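Local coordinates for protein 7,8-dihydro-6-hydroxymethylpterin pyrophosphokinase-dihydropteroate synthase (Plasmodium falciparum, PDB 6JWS) that probably makes the diphosphate of 6-hydroxymethyl-7,8-dihydropterin with ATP and then joins the pterin to 4-aminobenzoate, giving 7,8-dihydropteroate for folate synthesis, at residues I479-I484 with D496-L501; I500-S505 with S525-H530. The protein carries 1 engineered substitution. One frame throughout, in Å; residues are numbered along the deposited sequence.

In the fold
Both contacts lie in the parallel sheet of the TIM-barrel pterin-binding part of the chain, along three consecutive neighbouring strands. From the N terminus, strand 478-482 runs toward the pteroic acid, helix 486-494 carries the chain back, and contact 1 closes this beta-alpha-beta unit by pairing 479-484 with 496-501. The chain then continues through strand 500-503 into a loop without regular helix or strand, and contact 2 closes that loop by pairing 500-505 with 525-530. The two closures follow in series, sharing Ile500 and Leu501, so strand 500-503 lies between strands 478-482 and 525-529. Asp482 in contact 1 and Asn502 in contact 2 both reach the pteroic acid.

Contact 1 of 2, residues I479-I484 with D496-L501; sequences ISIDTI and DLVDIL. With PT1 (pteroic acid), chain I.
Ser480 pairs with Ile500 in the parallel strands of a beta-alpha-beta unit of the TIM barrel, connected by helix 486-494; Ile479 and Ile481, on its two sides, make the hydrogen bonds to Ile500. The tight part is this backbone ladder. Ile479 O takes two N-H groups in its carbonyl plane, from Asp499 N at 2.8 Å and Ile500 N at 3.0 Å, and Ile481 N gives a straight bond to Ile500 O (2.9 Å, 166°). On one side Val498 CG1 touches two methyls, 3.9 Å from Ile479 CG2 and 3.8 Å from Ile481 CG2; Leu456 and Cys492 also pack on Val498. On the other, Ser480 OG lies 3.6 Å from Ile500 CG2 and is hydrogen-bonded to Asp430. Past the strand end, the side chains of Thr483 and Leu501 cross at about a right angle, Leu501 CD1 lying against Thr483 CG2 and O, and Asp482 turns away to put OD2 2.7 Å from N8 of pteroic acid. The 496-499 end is the solvent side, where exposed Asp496 closes helix 486-494 in a Schellman motif. Even there Asp499 is held by two bonds to Ile479: besides its N, with CG beside that N (chi1 -55°), OD2 reaches Ile479 N at 2.8 Å through the anti lone pair.

Contact 2 of 2, residues I500-S505 with S525-H530; sequences ILNDIS and SVVLMH. With PT1 (pteroic acid), chain I; ACT (acetate ion), chain M.
With CG opposite the backbone N (chi1 175°), Asn502 extends its amide past Val527 to the pterin, while Met529, likewise extended at chi1 (-163°) but bent at chi3, lays its thioether alongside Ile504. Strands 500-503 and 525-529 are parallel neighbours in the TIM barrel, and their C-terminal ends help form the pteroic acid pocket. Val527 is gripped at both ends of its backbone: its N donates to Leu501 O (2.7 Å), nearly in line with the carbonyl, and its O accepts from Asp503 N. The last bond, from Met529 N to Asp503 O, is weak at 3.5 Å. Leu501 and Val526 lie side by side on the face away from the ligand. On the face of Asn502 and Val527, the side chains of Val527 and Ile500 cross obliquely, CG2 to CG2. Past the end of strand 500-503, Met529 CE lies 3.7 Å from Ile504 CB; Met529 SD comes within 3.5 Å of pteroic acid N4. At the strand end Asp503 OD1 accepts from Ser505 N, an Asx turn, and also from Ser505 OG and Cys507 N. A weak bond to Asp430 and two to the ligand help fix the Asn502 amide: pteroic acid N11 donates to Asn502 OD1 at 2.9 Å, and Asn502 ND2 donates to pteroic acid N9 at 3.2 Å.

Contact 1 of 2, residues I479-I484 with D496-L501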
loop_
_atom_site.group_PDB
_atom_site.type_symbol
_atom_site.label_atom_id
_atom_site.label_comp_id
_atom_site.label_asym_id
_atom_site.label_seq_id
_atom_site.Cartn_x
_atom_site.Cartn_y
_atom_site.Cartn_z
ATOM N N ILE B 479 16.789 -17.049 -17.784
ATOM C CA ILE B 479 17.217 -18.145 -16.926
ATOM C C ILE B 479 18.291 -17.644 -15.965
ATOM O O ILE B 479 19.341 -17.145 -16.384
ATOM C CB ILE B 479 17.711 -19.359 -17.748
ATOM C CG1 ILE B 479 16.653 -19.875 -18.732
ATOM C CG2 ILE B 479 18.192 -20.474 -16.835
ATOM C CD1 ILE B 479 15.315 -20.156 -18.082
ATOM N N SER B 480 18.052 -17.890 -14.677
ATOM C CA SER B 480 19.005 -17.570 -13.636
ATOM C C SER B 480 19.536 -18.859 -12.996
ATOM O O SER B 480 18.776 -19.789 -12.707
ATOM C CB SER B 480 18.321 -16.677 -12.615
ATOM O OG SER B 480 19.182 -16.416 -11.524
ATOM N N ILE B 481 20.847 -18.906 -12.736
ATOM C CA ILE B 481 21.404 -20.071 -12.050
ATOM C C ILE B 481 21.885 -19.674 -10.656
ATOM O O ILE B 481 22.720 -18.790 -10.512
ATOM C CB ILE B 481 22.498 -20.794 -12.865
ATOM C CG1 ILE B 481 23.172 -21.892 -12.041
ATOM C CG2 ILE B 481 23.535 -19.842 -13.445
ATOM C CD1 ILE B 481 23.708 -23.010 -12.896
ATOM N N ASP B 482 21.344 -20.354 -9.645
ATOM C CA ASP B 482 21.713 -20.168 -8.259
ATOM C C ASP B 482 22.966 -21.002 -7.998
ATOM O O ASP B 482 22.867 -22.172 -7.601
ATOM C CB ASP B 482 20.550 -20.598 -7.361
ATOM C CG ASP B 482 20.716 -20.317 -5.869
ATOM O OD1 ASP B 482 21.857 -20.066 -5.411
ATOM O OD2 ASP B 482 19.688 -20.343 -5.154
ATOM N N THR B 483 24.131 -20.392 -8.227
ATOM C CA THR B 483 25.399 -21.062 -7.978
ATOM C C THR B 483 26.435 -20.073 -7.428
ATOM O O THR B 483 26.354 -18.866 -7.681
ATOM C CB THR B 483 25.909 -21.774 -9.246
ATOM O OG1 THR B 483 27.000 -22.590 -8.827
ATOM C CG2 THR B 483 26.379 -20.853 -10.360
ATOM N N ILE B 484 27.445 -20.603 -6.727
ATOM C CA ILE B 484 28.620 -19.832 -6.342
ATOM C C ILE B 484 29.835 -20.432 -7.047
ATOM O O ILE B 484 30.987 -20.029 -6.790
ATOM C CB ILE B 484 28.820 -19.856 -4.814
ATOM C CG1 ILE B 484 29.104 -21.275 -4.301
ATOM C CG2 ILE B 484 27.633 -19.212 -4.098
ATOM C CD1 ILE B 484 29.320 -21.355 -2.796
ATOM N N ASP B 496 25.441 -21.523 -23.470
ATOM C CA ASP B 496 24.308 -20.605 -23.567
ATOM C C ASP B 496 23.083 -21.166 -22.848
ATOM O O ASP B 496 21.973 -21.138 -23.368
ATOM C CB ASP B 496 24.025 -20.159 -25.008
ATOM C CG ASP B 496 25.087 -19.212 -25.559
ATOM O OD1 ASP B 496 26.107 -19.710 -26.099
ATOM O OD2 ASP B 496 24.904 -17.970 -25.425
ATOM N N LEU B 497 23.289 -21.651 -21.623
ATOM C CA LEU B 497 22.196 -22.278 -20.899
ATOM C C LEU B 497 21.523 -21.278 -19.958
ATOM O O LEU B 497 20.443 -21.579 -19.464
ATOM C CB LEU B 497 22.717 -23.514 -20.140
ATOM C CG LEU B 497 23.358 -24.607 -21.008
ATOM C CD1 LEU B 497 23.769 -25.803 -20.171
ATOM C CD2 LEU B 497 22.402 -25.054 -22.105
ATOM N N VAL B 498 22.163 -20.121 -19.710
ATOM C CA VAL B 498 21.727 -19.213 -18.659
ATOM C C VAL B 498 21.952 -17.762 -19.080
ATOM O O VAL B 498 22.818 -17.485 -19.910
ATOM C CB VAL B 498 22.395 -19.506 -17.294
ATOM C CG1 VAL B 498 22.086 -20.909 -16.801
ATOM C CG2 VAL B 498 23.901 -19.254 -17.307
ATOM N N ASP B 499 21.191 -16.853 -18.447
ATOM C CA ASP B 499 21.341 -15.415 -18.594
ATOM C C ASP B 499 21.927 -14.740 -17.350
ATOM O O ASP B 499 22.603 -13.731 -17.482
ATOM C CB ASP B 499 19.983 -14.792 -18.892
ATOM C CG ASP B 499 19.374 -15.463 -20.098
ATOM O OD1 ASP B 499 20.016 -15.365 -21.180
ATOM O OD2 ASP B 499 18.307 -16.131 -19.927
ATOM N N ILE B 500 21.619 -15.232 -16.147
ATOM C CA ILE B 500 21.874 -14.468 -14.932
ATOM C C ILE B 500 22.620 -15.353 -13.935
ATOM O O ILE B 500 22.215 -16.489 -13.717
ATOM C CB ILE B 500 20.548 -13.947 -14.314
ATOM C CG1 ILE B 500 19.899 -12.860 -15.176
ATOM C CG2 ILE B 500 20.771 -13.452 -12.878
ATOM C CD1 ILE B 500 18.496 -12.469 -14.758
ATOM N N LEU B 501 23.711 -14.831 -13.356
ATOM C CA LEU B 501 24.307 -15.448 -12.181
ATOM C C LEU B 501 23.571 -14.969 -10.921
ATOM O O LEU B 501 23.462 -13.774 -10.651
ATOM C CB LEU B 501 25.811 -15.137 -12.129
ATOM C CG LEU B 501 26.548 -15.559 -10.844
ATOM C CD1 LEU B 501 26.527 -17.077 -10.652
ATOM C CD2 LEU B 501 27.991 -15.082 -10.856
HETATM C C2 PT1 I . 17.359 -15.862 -1.675
HETATM C C3 PT1 I . 17.573 -17.305 -1.791
HETATM C C5 PT1 I . 18.381 -17.755 -2.929
HETATM N N6 PT1 I . 17.062 -18.206 -0.917
HETATM C C7 PT1 I . 18.671 -15.476 -3.611
HETATM N N9 PT1 I . 18.883 -16.820 -3.787
HETATM C C10 PT1 I . 17.333 -19.527 -1.083
HETATM N N11 PT1 I . 19.208 -14.552 -4.488
HETATM C C12 PT1 I . 18.123 -19.955 -2.143
HETATM C C21 PT1 I . 14.603 -19.860 6.046
HETATM O O22 PT1 I . 13.507 -20.467 6.195
HETATM O O1 PT1 I . 16.636 -15.380 -0.657
HETATM N N4 PT1 I . 17.904 -15.023 -2.583
HETATM N N8 PT1 I . 18.610 -19.074 -3.043
HETATM C C13 PT1 I . 16.795 -20.507 -0.074
HETATM N N14 PT1 I . 17.541 -20.325 1.201
HETATM C C15 PT1 I . 16.860 -20.212 2.366
HETATM C C16 PT1 I . 17.377 -19.424 3.416
HETATM C C17 PT1 I . 15.619 -20.916 2.506
HETATM C C18 PT1 I . 16.636 -19.315 4.618
HETATM C C19 PT1 I . 14.899 -20.813 3.722
HETATM C C20 PT1 I . 15.399 -19.996 4.768
HETATM O O23 PT1 I . 15.033 -19.134 6.958
#

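Contact 2 of 2, residues I500-S505 with S525-H530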
loop_
_atom_site.group_PDB
_atom_site.type_symbol
_atom_site.label_atom_id
_atom_site.label_comp_id
_atom_site.label_asym_id
_atom_site.label_seq_id
_atom_site.Cartn_x
_atom_site.Cartn_y
_atom_site.Cartn_z
ATOM N N ILE B 500 21.619 -15.232 -16.147
ATOM C CA ILE B 500 21.874 -14.468 -14.932
ATOM C C ILE B 500 22.620 -15.353 -13.935
ATOM O O ILE B 500 22.215 -16.489 -13.717
ATOM C CB ILE B 500 20.548 -13.947 -14.314
ATOM C CG1 ILE B 500 19.899 -12.860 -15.176
ATOM C CG2 ILE B 500 20.771 -13.452 -12.878
ATOM C CD1 ILE B 500 18.496 -12.469 -14.758
ATOM N N LEU B 501 23.711 -14.831 -13.356
ATOM C CA LEU B 501 24.307 -15.448 -12.181
ATOM C C LEU B 501 23.571 -14.969 -10.921
ATOM O O LEU B 501 23.462 -13.774 -10.651
ATOM C CB LEU B 501 25.811 -15.137 -12.129
ATOM C CG LEU B 501 26.548 -15.559 -10.844
ATOM C CD1 LEU B 501 26.527 -17.077 -10.652
ATOM C CD2 LEU B 501 27.991 -15.082 -10.856
ATOM N N ASN B 502 23.079 -15.928 -10.138
ATOM C CA ASN B 502 22.537 -15.664 -8.821
ATOM C C ASN B 502 23.522 -16.199 -7.780
ATOM O O ASN B 502 23.529 -17.392 -7.491
ATOM C CB ASN B 502 21.157 -16.314 -8.679
ATOM C CG ASN B 502 20.596 -16.182 -7.285
ATOM O OD1 ASN B 502 21.061 -15.341 -6.519
ATOM N ND2 ASN B 502 19.633 -17.027 -6.931
ATOM N N ASP B 503 24.356 -15.308 -7.216
ATOM C CA ASP B 503 25.472 -15.719 -6.372
ATOM C C ASP B 503 25.198 -15.313 -4.917
ATOM O O ASP B 503 25.363 -14.155 -4.535
ATOM C CB ASP B 503 26.788 -15.164 -6.924
ATOM C CG ASP B 503 28.049 -15.712 -6.260
ATOM O OD1 ASP B 503 28.080 -15.842 -4.987
ATOM O OD2 ASP B 503 28.994 -16.045 -7.020
ATOM N N ILE B 504 24.783 -16.289 -4.097
ATOM C CA ILE B 504 24.399 -16.006 -2.723
ATOM C C ILE B 504 25.608 -15.628 -1.858
ATOM O O ILE B 504 25.425 -15.202 -0.725
ATOM C CB ILE B 504 23.571 -17.152 -2.111
ATOM C CG1 ILE B 504 24.370 -18.461 -1.977
ATOM C CG2 ILE B 504 22.259 -17.338 -2.873
ATOM C CD1 ILE B 504 23.738 -19.478 -1.031
ATOM N N SER B 505 26.833 -15.741 -2.380
ATOM C CA SER B 505 28.009 -15.264 -1.655
ATOM C C SER B 505 28.402 -13.844 -2.080
ATOM O O SER B 505 29.429 -13.322 -1.651
ATOM C CB SER B 505 29.191 -16.249 -1.752
ATOM O OG SER B 505 29.870 -16.166 -3.014
ATOM N N SER B 525 24.081 -10.546 -16.407
ATOM C CA SER B 525 23.634 -9.887 -15.195
ATOM C C SER B 525 23.881 -10.785 -13.997
ATOM O O SER B 525 24.076 -11.991 -14.137
ATOM C CB SER B 525 22.199 -9.533 -15.325
ATOM O OG SER B 525 22.082 -8.509 -16.288
ATOM N N VAL B 526 23.808 -10.189 -12.806
ATOM C CA VAL B 526 24.234 -10.892 -11.614
ATOM C C VAL B 526 23.436 -10.382 -10.422
ATOM O O VAL B 526 23.251 -9.168 -10.278
ATOM C CB VAL B 526 25.751 -10.750 -11.389
ATOM C CG1 VAL B 526 26.241 -9.299 -11.449
ATOM C CG2 VAL B 526 26.193 -11.456 -10.107
ATOM N N VAL B 527 22.994 -11.331 -9.580
ATOM C CA VAL B 527 22.396 -11.014 -8.302
ATOM C C VAL B 527 23.476 -11.178 -7.223
ATOM O O VAL B 527 24.124 -12.217 -7.141
ATOM C CB VAL B 527 21.159 -11.902 -8.047
ATOM C CG1 VAL B 527 20.418 -11.517 -6.762
ATOM C CG2 VAL B 527 20.193 -11.904 -9.243
ATOM N N LEU B 528 23.676 -10.135 -6.400
ATOM C CA LEU B 528 24.551 -10.231 -5.248
ATOM C C LEU B 528 23.704 -10.284 -3.983
ATOM O O LEU B 528 22.886 -9.387 -3.723
ATOM C CB LEU B 528 25.485 -9.017 -5.201
ATOM C CG LEU B 528 26.306 -8.744 -6.462
ATOM C CD1 LEU B 528 26.991 -7.379 -6.344
ATOM C CD2 LEU B 528 27.321 -9.868 -6.716
ATOM N N MET B 529 23.940 -11.316 -3.176
ATOM C CA MET B 529 23.157 -11.472 -1.962
ATOM C C MET B 529 24.068 -11.385 -0.733
ATOM O O MET B 529 25.208 -11.840 -0.784
ATOM C CB MET B 529 22.420 -12.817 -1.971
ATOM C CG MET B 529 21.283 -12.891 -0.978
ATOM S SD MET B 529 20.764 -14.605 -0.682
ATOM C CE MET B 529 21.992 -15.073 0.544
ATOM N N HIS B 530 23.544 -10.834 0.366
ATOM C CA HIS B 530 24.198 -10.854 1.668
ATOM C C HIS B 530 23.832 -12.109 2.465
ATOM O O HIS B 530 22.658 -12.418 2.667
ATOM C CB HIS B 530 23.788 -9.645 2.516
ATOM C CG HIS B 530 24.407 -9.691 3.876
ATOM N ND1 HIS B 530 23.782 -10.291 4.954
ATOM C CD2 HIS B 530 25.601 -9.235 4.333
ATOM C CE1 HIS B 530 24.552 -10.212 6.021
ATOM N NE2 HIS B 530 25.686 -9.585 5.662
HETATM C C2 PT1 I . 17.359 -15.862 -1.675
HETATM C C3 PT1 I . 17.573 -17.305 -1.791
HETATM C C5 PT1 I . 18.381 -17.755 -2.929
HETATM N N6 PT1 I . 17.062 -18.206 -0.917
HETATM C C7 PT1 I . 18.671 -15.476 -3.611
HETATM N N9 PT1 I . 18.883 -16.820 -3.787
HETATM C C10 PT1 I . 17.333 -19.527 -1.083
HETATM N N11 PT1 I . 19.208 -14.552 -4.488
HETATM C C12 PT1 I . 18.123 -19.955 -2.143
HETATM C C21 PT1 I . 14.603 -19.860 6.046
HETATM O O22 PT1 I . 13.507 -20.467 6.195
HETATM O O1 PT1 I . 16.636 -15.380 -0.657
HETATM N N4 PT1 I . 17.904 -15.023 -2.583
HETATM N N8 PT1 I . 18.610 -19.074 -3.043
HETATM C C13 PT1 I . 16.795 -20.507 -0.074
HETATM N N14 PT1 I . 17.541 -20.325 1.201
HETATM C C15 PT1 I . 16.860 -20.212 2.366
HETATM C C16 PT1 I . 17.377 -19.424 3.416
HETATM C C17 PT1 I . 15.619 -20.916 2.506
HETATM C C18 PT1 I . 16.636 -19.315 4.618
HETATM C C19 PT1 I . 14.899 -20.813 3.722
HETATM C C20 PT1 I . 15.399 -19.996 4.768
HETATM O O23 PT1 I . 15.033 -19.134 6.958
HETATM C C ACT M . 28.052 -7.873 7.708
HETATM O O ACT M . 27.694 -9.077 7.547
HETATM O OXT ACT M . 28.364 -7.371 8.803
HETATM C CH3 ACT M . 28.045 -6.933 6.500
#